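Local coordinates for hypothetical sugar binding protein (Bacteroides thetaiotaomicron, PDB 3SEE) that is of unknown function but probably binds sugars, having a fold like that of the galactose-binding domains, at residues 15-20 / 212-217; 37-42 / 78-83; 129-134 / 166-171. All coordinates share one frame; numbering follows the deposited sequence.

Contact 1: 15-20 / 212-217; sequences EKFATE and VEISDV
The backbone oxygen of E15 takes a hydrogen bond from V217 N at 2.9 Å, with an N-H...O angle of 162°, and this bond fastens the loop 15-20 to strand 212-217. The same oxygen also receives a CH contact from D216 CA at 3.2 Å. Beside this bond K16 and D216 run alongside each other and point the same way. The last torsion of K16 is bent (chi4 64°) and turns NZ back to D216 OD1, 2.8 Å away, in a salt bridge that reaches the oxygen from above the carboxylate plane. CE of K16 lies against the same oxygen. Because K16 is exposed and both side chains were modelled in two conformers, this ion pair is probably less constant than the backbone bond. F17, by contrast, is buried. The ring edge at CE2 faces S215 CA at 3.8 Å; CE2 also comes obliquely to I214 O and to V217 CG2. Three further polar groups are satisfied outside the two segments: S215 OG is hydrogen-bonded with N61 O, F17 O with W51 NE1, and V217 O with N10 ND2. The F17 ring packs between the two sheets, against M63 and I214 of one and L81 and W36 of the other. A loop near the N terminus, pinned by its carbonyl and by this buried ring, thus covers the last long strand of an antiparallel sheet, in a two-sheet architecture consistent with the galactose-binding-like β-sandwich.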
loop_
_atom_site.group_PDB
_atom_site.type_symbol
_atom_site.label_atom_id
_atom_site.label_comp_id
_atom_site.label_asym_id
_atom_site.label_seq_id
_atom_site.Cartn_x
_atom_site.Cartn_y
_atom_site.Cartn_z
ATOM N N GLU A 15 -8.096 -1.796 12.758
ATOM C CA GLU A 15 -6.920 -0.958 12.556
ATOM C C GLU A 15 -5.721 -1.341 13.379
ATOM O O GLU A 15 -4.606 -1.007 13.030
ATOM C CB GLU A 15 -7.294 0.497 12.800
ATOM C CG GLU A 15 -7.575 0.892 14.221
ATOM C CD GLU A 15 -8.887 0.441 14.817
ATOM O OE1 GLU A 15 -9.813 -0.080 14.130
ATOM O OE2 GLU A 15 -8.986 0.672 16.060
ATOM N N LYS A 16 -5.963 -2.048 14.473
ATOM C CA LYS A 16 -4.877 -2.503 15.335
ATOM C C LYS A 16 -4.689 -4.013 15.274
ATOM O O LYS A 16 -3.930 -4.586 16.063
ATOM C CB LYS A 16 -5.083 -2.023 16.775
ATOM C CG LYS A 16 -4.796 -0.524 16.916
ATOM C CD LYS A 16 -5.141 -0.020 18.282
ATOM C CE LYS A 16 -4.767 1.421 18.473
ATOM N NZ LYS A 16 -5.519 2.347 17.563
ATOM N N PHE A 17 -5.336 -4.664 14.317
ATOM C CA PHE A 17 -5.180 -6.111 14.134
ATOM C C PHE A 17 -5.587 -6.873 15.375
ATOM O O PHE A 17 -5.126 -7.964 15.620
ATOM C CB PHE A 17 -3.777 -6.460 13.651
ATOM C CG PHE A 17 -3.418 -5.722 12.398
ATOM C CD1 PHE A 17 -3.923 -6.110 11.166
ATOM C CD2 PHE A 17 -2.611 -4.611 12.441
ATOM C CE1 PHE A 17 -3.640 -5.398 10.015
ATOM C CE2 PHE A 17 -2.340 -3.881 11.287
ATOM C CZ PHE A 17 -2.861 -4.290 10.082
ATOM N N ALA A 18 -6.509 -6.304 16.149
ATOM C CA ALA A 18 -7.019 -7.019 17.315
ATOM C C ALA A 18 -7.739 -8.304 16.947
ATOM O O ALA A 18 -7.730 -9.263 17.730
ATOM C CB ALA A 18 -7.928 -6.117 18.136
ATOM N N THR A 19 -8.365 -8.336 15.769
ATOM C CA THR A 19 -8.936 -9.542 15.187
ATOM C C THR A 19 -7.904 -10.184 14.256
ATOM O O THR A 19 -7.341 -9.505 13.384
ATOM C CB THR A 19 -10.229 -9.169 14.391
ATOM O OG1 THR A 19 -11.160 -8.595 15.325
ATOM C CG2 THR A 19 -10.859 -10.394 13.737
ATOM N N GLU A 20 -7.647 -11.483 14.425
ATOM C CA GLU A 20 -6.715 -12.210 13.595
ATOM C C GLU A 20 -7.093 -12.103 12.118
ATOM O O GLU A 20 -8.272 -12.211 11.742
ATOM C CB GLU A 20 -6.667 -13.686 14.033
ATOM C CG GLU A 20 -5.693 -14.536 13.224
ATOM C CD GLU A 20 -5.504 -15.949 13.767
ATOM O OE1 GLU A 20 -6.249 -16.330 14.685
ATOM O OE2 GLU A 20 -4.577 -16.635 13.307
ATOM N N VAL A 212 9.395 -6.887 7.916
ATOM C CA VAL A 212 8.707 -5.676 8.385
ATOM C C VAL A 212 7.409 -6.075 9.075
ATOM O O VAL A 212 6.653 -6.896 8.544
ATOM C CB VAL A 212 8.438 -4.701 7.200
ATOM C CG1 VAL A 212 7.682 -3.467 7.646
ATOM C CG2 VAL A 212 9.753 -4.304 6.502
ATOM N N GLU A 213 7.154 -5.487 10.227
ATOM C CA GLU A 213 5.904 -5.666 10.962
ATOM C C GLU A 213 5.126 -4.357 10.959
ATOM O O GLU A 213 5.723 -3.282 11.021
ATOM C CB GLU A 213 6.218 -6.118 12.371
ATOM C CG GLU A 213 6.940 -7.443 12.415
ATOM C CD GLU A 213 7.566 -7.701 13.757
ATOM O OE1 GLU A 213 6.903 -8.249 14.644
ATOM O OE2 GLU A 213 8.749 -7.326 13.939
ATOM N N ILE A 214 3.805 -4.480 10.846
ATOM C CA ILE A 214 2.907 -3.359 10.645
ATOM C C ILE A 214 1.809 -3.387 11.693
ATOM O O ILE A 214 1.198 -4.437 11.926
ATOM C CB ILE A 214 2.258 -3.477 9.240
ATOM C CG1 ILE A 214 3.308 -3.262 8.150
ATOM C CG2 ILE A 214 1.084 -2.495 9.068
ATOM C CD1 ILE A 214 3.089 -4.121 6.957
ATOM N N SER A 215 1.537 -2.240 12.303
ATOM C CA SER A 215 0.442 -2.153 13.247
ATOM C C SER A 215 -0.181 -0.752 13.281
ATOM O O SER A 215 0.453 0.210 12.865
ATOM C CB SER A 215 0.881 -2.586 14.653
ATOM O OG SER A 215 -0.252 -2.804 15.487
ATOM N N ASP A 216 -1.426 -0.646 13.755
ATOM C CA ASP A 216 -2.105 0.612 14.093
ATOM C C ASP A 216 -2.184 1.563 12.903
ATOM O O ASP A 216 -1.532 2.613 12.825
ATOM C CB ASP A 216 -1.472 1.282 15.291
ATOM C CG ASP A 216 -2.268 2.474 15.760
ATOM O OD1 ASP A 216 -3.515 2.457 15.551
ATOM O OD2 ASP A 216 -1.634 3.398 16.327
ATOM N N VAL A 217 -3.031 1.191 11.968
ATOM C CA VAL A 217 -3.172 1.892 10.701
ATOM C C VAL A 217 -4.359 2.831 10.701
ATOM O O VAL A 217 -5.478 2.442 11.069
ATOM C CB VAL A 217 -3.351 0.885 9.547
ATOM C CG1 VAL A 217 -3.381 1.611 8.205
ATOM C CG2 VAL A 217 -2.276 -0.226 9.587
#

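Contact 2: 37-42 / 78-83; sequences FIMNNE and KAFLGQ
K78 opens the second segment by giving its carbonyl oxygen to N41 N, an almost straight hydrogen bond of 2.8 Å just past strand 37-40. Its extended side chain crosses that of E42 at about a right angle, CD lying 3.6 Å from E42 OE2, which also accepts from S75 N; NZ reaches E42 OE2 and N41 O through one water each. At A79 the methyl meets E42 CG, and CA makes a CH contact with M39 O. N40, paired with A79, bonds T47 O through ND2, its side chain about 4 Å from the sodium ion bound at T47 and T48. F80 exchanges two backbone hydrogen bonds with M39, a selenomethionine. The two side chains point the same way, and M39 CB sits over the centre of the F80 ring, 3.8 Å from its centroid. L81 lies across from I38 on the other face, touching F37 O with CD1. G82 again exchanges two backbone bonds with F37. With no side chain on the glycine, the F37 ring (chi1 64°) lies directly on G82 CA, 3.7 Å from the ring centroid. Q83 ends the segment with OE1 accepting from K13 N. The chemistry therefore divides: main-chain bonds and CH-pi contacts hold the buried strands, whereas at the partly exposed end K78 NZ and E42 OE2 stay 4.8 Å apart, bridged by a water that the lysine holds weakly.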
loop_
_atom_site.group_PDB
_atom_site.type_symbol
_atom_site.label_atom_id
_atom_site.label_comp_id
_atom_site.label_asym_id
_atom_site.label_seq_id
_atom_site.Cartn_x
_atom_site.Cartn_y
_atom_site.Cartn_z
ATOM N N PHE A 37 -6.883 -8.089 3.851
ATOM C CA PHE A 37 -6.579 -9.265 3.071
ATOM C C PHE A 37 -5.087 -9.401 2.866
ATOM O O PHE A 37 -4.342 -8.416 2.898
ATOM C CB PHE A 37 -7.345 -9.290 1.734
ATOM C CG PHE A 37 -6.996 -8.187 0.784
ATOM C CD1 PHE A 37 -5.926 -8.304 -0.068
ATOM C CD2 PHE A 37 -7.767 -7.050 0.706
ATOM C CE1 PHE A 37 -5.634 -7.291 -0.987
ATOM C CE2 PHE A 37 -7.480 -6.047 -0.202
ATOM C CZ PHE A 37 -6.424 -6.177 -1.059
ATOM N N ILE A 38 -4.669 -10.635 2.644
ATOM C CA ILE A 38 -3.301 -10.970 2.314
ATOM C C ILE A 38 -3.202 -11.263 0.837
ATOM O O ILE A 38 -3.907 -12.142 0.324
ATOM C CB ILE A 38 -2.812 -12.173 3.125
ATOM C CG1 ILE A 38 -2.852 -11.846 4.614
ATOM C CG2 ILE A 38 -1.423 -12.597 2.648
ATOM C CD1 ILE A 38 -2.786 -13.085 5.523
HETATM N N MSE A 39 -2.376 -10.501 0.125
HETATM C CA MSE A 39 -1.979 -10.832 -1.244
HETATM C C MSE A 39 -0.582 -11.420 -1.204
HETATM O O MSE A 39 0.354 -10.782 -0.722
HETATM C CB MSE A 39 -1.999 -9.602 -2.158
HETATM C CG MSE A 39 -3.293 -9.454 -2.930
HETATM SE SE MSE A 39 -3.493 -10.665 -4.415
HETATM C CE MSE A 39 -2.384 -9.696 -5.606
ATOM N N ASN A 40 -0.442 -12.654 -1.684
ATOM C CA ASN A 40 0.858 -13.276 -1.851
ATOM C C ASN A 40 0.786 -14.173 -3.061
ATOM O O ASN A 40 0.503 -15.379 -2.970
ATOM C CB ASN A 40 1.281 -14.051 -0.599
ATOM C CG ASN A 40 2.664 -14.609 -0.701
ATOM O OD1 ASN A 40 3.326 -14.498 -1.742
ATOM N ND2 ASN A 40 3.106 -15.247 0.385
ATOM N N ASN A 41 1.018 -13.566 -4.218
ATOM C CA ASN A 41 1.127 -14.250 -5.486
ATOM C C ASN A 41 2.571 -14.424 -5.912
ATOM O O ASN A 41 2.824 -14.855 -7.025
ATOM C CB ASN A 41 0.287 -13.579 -6.591
ATOM C CG ASN A 41 -1.196 -13.695 -6.365
ATOM O OD1 ASN A 41 -1.682 -14.569 -5.636
ATOM N ND2 ASN A 41 -1.948 -12.808 -7.034
ATOM N N GLU A 42 3.525 -14.114 -5.044
ATOM C CA GLU A 42 4.901 -14.516 -5.289
ATOM C C GLU A 42 4.973 -16.039 -5.249
ATOM O O GLU A 42 4.142 -16.698 -4.620
ATOM C CB GLU A 42 5.852 -13.897 -4.258
ATOM C CG GLU A 42 6.013 -12.384 -4.374
ATOM C CD GLU A 42 6.934 -11.962 -5.486
ATOM O OE1 GLU A 42 7.883 -12.702 -5.794
ATOM O OE2 GLU A 42 6.788 -10.832 -5.975
ATOM N N LYS A 78 2.127 -8.234 -6.446
ATOM C CA LYS A 78 2.033 -9.633 -6.017
ATOM C C LYS A 78 1.935 -9.846 -4.515
ATOM O O LYS A 78 1.254 -10.766 -4.098
ATOM C CB LYS A 78 3.194 -10.466 -6.544
ATOM C CG LYS A 78 3.263 -10.549 -8.059
ATOM C CD LYS A 78 4.359 -11.515 -8.488
ATOM C CE LYS A 78 4.574 -11.447 -9.968
ATOM N NZ LYS A 78 5.674 -12.404 -10.361
ATOM N N ALA A 79 2.656 -9.065 -3.703
ATOM C CA ALA A 79 2.759 -9.369 -2.264
ATOM C C ALA A 79 2.554 -8.095 -1.444
ATOM O O ALA A 79 3.397 -7.182 -1.460
ATOM C CB ALA A 79 4.107 -9.999 -1.948
ATOM N N PHE A 80 1.461 -8.048 -0.694
ATOM C CA PHE A 80 1.151 -6.895 0.119
ATOM C C PHE A 80 0.017 -7.211 1.084
ATOM O O PHE A 80 -0.726 -8.173 0.888
ATOM C CB PHE A 80 0.823 -5.639 -0.730
ATOM C CG PHE A 80 -0.270 -5.820 -1.727
ATOM C CD1 PHE A 80 0.001 -6.226 -3.025
ATOM C CD2 PHE A 80 -1.569 -5.472 -1.412
ATOM C CE1 PHE A 80 -1.025 -6.328 -3.965
ATOM C CE2 PHE A 80 -2.582 -5.581 -2.358
ATOM C CZ PHE A 80 -2.306 -5.992 -3.624
ATOM N N LEU A 81 -0.093 -6.376 2.122
ATOM C CA LEU A 81 -1.233 -6.316 3.003
ATOM C C LEU A 81 -2.209 -5.294 2.450
ATOM O O LEU A 81 -1.804 -4.173 2.177
ATOM C CB LEU A 81 -0.727 -5.902 4.376
ATOM C CG LEU A 81 -1.790 -5.617 5.432
ATOM C CD1 LEU A 81 -2.540 -6.898 5.828
ATOM C CD2 LEU A 81 -1.183 -4.908 6.646
ATOM N N GLY A 82 -3.453 -5.693 2.259
ATOM C CA GLY A 82 -4.414 -4.808 1.636
ATOM C C GLY A 82 -5.703 -4.603 2.410
ATOM O O GLY A 82 -6.110 -5.458 3.206
ATOM N N GLN A 83 -6.373 -3.472 2.177
ATOM C CA GLN A 83 -7.749 -3.298 2.640
ATOM C C GLN A 83 -8.524 -2.502 1.617
ATOM O O GLN A 83 -8.136 -1.383 1.271
ATOM C CB GLN A 83 -7.820 -2.644 4.020
ATOM C CG GLN A 83 -9.268 -2.541 4.509
ATOM C CD GLN A 83 -9.473 -2.262 5.985
ATOM O OE1 GLN A 83 -10.370 -1.495 6.306
ATOM N NE2 GLN A 83 -8.699 -2.889 6.884
HETATM O O HOH W 1 4.442 -15.387 -9.134
HETATM O O HOH W 2 8.106 -11.096 -8.490
#

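Contact 3: 129-134 / 166-171; sequences TFFMRR and YDMGQV
F131 and M168, a selenomethionine, cross at about a right angle, the M168 side chain lying over one face of the phenyl ring. CG of M168 stands almost on the ring normal, 3.6 Å from the centroid, and SE follows over the same face at 4.3 Å, a Met-aromatic contact made with selenium. The bend at chi2 (46°) carries SE back across the ring. At the ring's edge, in its plane, lies Q170 O, while V171 CG1 approaches CD1 obliquely; I195 and L196 also touch this phenylalanine. An alanine in place of F131 would remove the surface on which M168 lies and is likely to leave that side chain freer to turn. Y166 is set differently. Its ring edge faces F131 O, with CE2 at 3.5 Å, and CE2 also meets R133 CB at 3.6 Å; its hydroxyl is hydrogen-bonded with A147 O. M132 and Q170 lie side by side, pointing the same way. Two backbone bonds join the segments: M132 N to Q170 O at 3.0 Å and, almost linear, D167 N to M132 O at 2.9 Å. D167 OD1 accepts from G169 N, and a water links its OD2 to R134 NE. Strand 130-133 thus bonds to both arms of a chain that turns a corner, where an Asx turn lies within a type I β turn running from D167 to Q170.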
loop_
_atom_site.group_PDB
_atom_site.type_symbol
_atom_site.label_atom_id
_atom_site.label_comp_id
_atom_site.label_asym_id
_atom_site.label_seq_id
_atom_site.Cartn_x
_atom_site.Cartn_y
_atom_site.Cartn_z
ATOM N N THR A 129 -4.494 2.670 -12.054
ATOM C CA THR A 129 -4.932 3.984 -11.593
ATOM C C THR A 129 -4.712 4.121 -10.099
ATOM O O THR A 129 -5.207 3.295 -9.336
ATOM C CB THR A 129 -6.438 4.174 -11.886
ATOM O OG1 THR A 129 -6.722 3.791 -13.244
ATOM C CG2 THR A 129 -6.878 5.588 -11.645
ATOM N N PHE A 130 -3.967 5.133 -9.686
ATOM C CA PHE A 130 -3.566 5.306 -8.289
ATOM C C PHE A 130 -3.875 6.732 -7.836
ATOM O O PHE A 130 -3.688 7.657 -8.619
ATOM C CB PHE A 130 -2.060 5.112 -8.115
ATOM C CG PHE A 130 -1.505 3.809 -8.609
ATOM C CD1 PHE A 130 -1.146 3.629 -9.940
ATOM C CD2 PHE A 130 -1.270 2.769 -7.728
ATOM C CE1 PHE A 130 -0.553 2.446 -10.365
ATOM C CE2 PHE A 130 -0.683 1.595 -8.154
ATOM C CZ PHE A 130 -0.348 1.437 -9.458
ATOM N N PHE A 131 -4.196 6.929 -6.562
ATOM C CA PHE A 131 -4.165 8.288 -6.030
ATOM C C PHE A 131 -2.722 8.802 -5.931
ATOM O O PHE A 131 -1.792 8.040 -5.652
ATOM C CB PHE A 131 -4.822 8.349 -4.673
ATOM C CG PHE A 131 -6.293 8.069 -4.705
ATOM C CD1 PHE A 131 -7.141 8.847 -5.465
ATOM C CD2 PHE A 131 -6.846 7.017 -3.984
ATOM C CE1 PHE A 131 -8.508 8.587 -5.485
ATOM C CE2 PHE A 131 -8.199 6.746 -4.013
ATOM C CZ PHE A 131 -9.033 7.539 -4.755
HETATM N N MSE A 132 -2.540 10.084 -6.195
HETATM C CA MSE A 132 -1.219 10.684 -6.194
HETATM C C MSE A 132 -0.747 10.993 -4.785
HETATM O O MSE A 132 -1.442 11.631 -4.004
HETATM C CB MSE A 132 -1.262 11.973 -7.000
HETATM C CG MSE A 132 0.142 12.530 -7.295
HETATM SE SE MSE A 132 0.086 14.316 -8.065
HETATM C CE MSE A 132 0.097 15.334 -6.411
ATOM N N ARG A 133 0.485 10.607 -4.484
ATOM C CA ARG A 133 1.032 11.045 -3.224
ATOM C C ARG A 133 1.210 12.587 -3.301
ATOM O O ARG A 133 1.610 13.170 -4.311
ATOM C CB ARG A 133 2.271 10.242 -2.806
ATOM C CG ARG A 133 3.494 10.469 -3.648
ATOM C CD ARG A 133 4.664 9.549 -3.248
ATOM N NE ARG A 133 5.702 9.755 -4.221
ATOM C CZ ARG A 133 6.559 10.767 -4.210
ATOM N NH1 ARG A 133 6.538 11.671 -3.249
ATOM N NH2 ARG A 133 7.446 10.856 -5.185
ATOM N N ARG A 134 0.822 13.251 -2.237
ATOM C CA ARG A 134 0.668 14.684 -2.279
ATOM C C ARG A 134 1.936 15.435 -2.618
ATOM O O ARG A 134 1.895 16.448 -3.323
ATOM C CB ARG A 134 0.115 15.144 -0.950
ATOM C CG ARG A 134 -0.508 16.396 -0.971
ATOM C CD ARG A 134 -1.465 16.585 0.186
ATOM N NE ARG A 134 -1.963 17.906 -0.060
ATOM C CZ ARG A 134 -1.767 18.945 0.722
ATOM N NH1 ARG A 134 -1.096 18.828 1.854
ATOM N NH2 ARG A 134 -2.328 20.083 0.399
ATOM N N TYR A 166 -1.907 11.703 0.803
ATOM C CA TYR A 166 -2.363 11.483 -0.560
ATOM C C TYR A 166 -3.388 12.544 -0.945
ATOM O O TYR A 166 -4.124 13.053 -0.086
ATOM C CB TYR A 166 -2.992 10.053 -0.711
ATOM C CG TYR A 166 -1.916 8.995 -0.924
ATOM C CD1 TYR A 166 -1.321 8.359 0.140
ATOM C CD2 TYR A 166 -1.465 8.705 -2.196
ATOM C CE1 TYR A 166 -0.288 7.441 -0.097
ATOM C CE2 TYR A 166 -0.438 7.831 -2.424
ATOM C CZ TYR A 166 0.148 7.182 -1.369
ATOM O OH TYR A 166 1.201 6.294 -1.529
ATOM N N ASP A 167 -3.453 12.838 -2.241
ATOM C CA ASP A 167 -4.482 13.728 -2.787
ATOM C C ASP A 167 -5.462 12.863 -3.574
ATOM O O ASP A 167 -5.175 12.442 -4.687
ATOM C CB ASP A 167 -3.852 14.790 -3.677
ATOM C CG ASP A 167 -4.832 15.870 -4.090
ATOM O OD1 ASP A 167 -6.047 15.690 -3.884
ATOM O OD2 ASP A 167 -4.356 16.915 -4.613
HETATM N N MSE A 168 -6.617 12.593 -2.976
HETATM C CA MSE A 168 -7.641 11.822 -3.680
HETATM C C MSE A 168 -8.241 12.611 -4.851
HETATM O O MSE A 168 -8.948 12.028 -5.687
HETATM C CB MSE A 168 -8.724 11.345 -2.703
HETATM C CG MSE A 168 -8.402 10.063 -1.966
HETATM SE SE MSE A 168 -6.603 10.007 -1.218
HETATM C CE MSE A 168 -6.929 8.436 -0.205
ATOM N N GLY A 169 -7.984 13.917 -4.895
ATOM C CA GLY A 169 -8.319 14.725 -6.036
ATOM C C GLY A 169 -7.401 14.637 -7.244
ATOM O O GLY A 169 -7.669 15.297 -8.270
ATOM N N GLN A 170 -6.308 13.853 -7.167
ATOM C CA GLN A 170 -5.445 13.632 -8.310
ATOM C C GLN A 170 -5.097 12.165 -8.422
ATOM O O GLN A 170 -4.906 11.472 -7.428
ATOM C CB GLN A 170 -4.162 14.467 -8.224
ATOM C CG GLN A 170 -4.417 15.958 -8.119
ATOM C CD GLN A 170 -3.152 16.744 -8.082
ATOM O OE1 GLN A 170 -2.726 17.222 -6.996
ATOM N NE2 GLN A 170 -2.546 16.894 -9.221
ATOM N N VAL A 171 -5.040 11.698 -9.660
ATOM C CA VAL A 171 -4.657 10.334 -9.952
ATOM C C VAL A 171 -3.463 10.320 -10.891
ATOM O O VAL A 171 -3.237 11.263 -11.661
ATOM C CB VAL A 171 -5.824 9.485 -10.514
ATOM C CG1 VAL A 171 -6.872 9.198 -9.442
ATOM C CG2 VAL A 171 -6.463 10.170 -11.746
HETATM O O HOH W 3 -2.527 18.084 -2.952
#

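In the fold
From the N terminus, the chain first lays down the loop 15-20, which waits nearly 200 residues for its partner, residues 212-217 of strand 211-221; contact 1 therefore closes a loop holding both other contacts. Within it, contact 2 closes first, joining neighbouring antiparallel strands of the mixed sheet. Contact 3 closes later, in series with it, where strand 130-133 lies between strands 160-167 and 170-172 of the antiparallel sheet and is joined to both. Contacts 1 and 3 reach this same sheet on opposite sides of the chain's centre, their own centres about 24 Å apart. Contacts 1 and 2 touch directly: L81 packs against F17 and I214, linking the two sheets, whereas contact 3 touches neither.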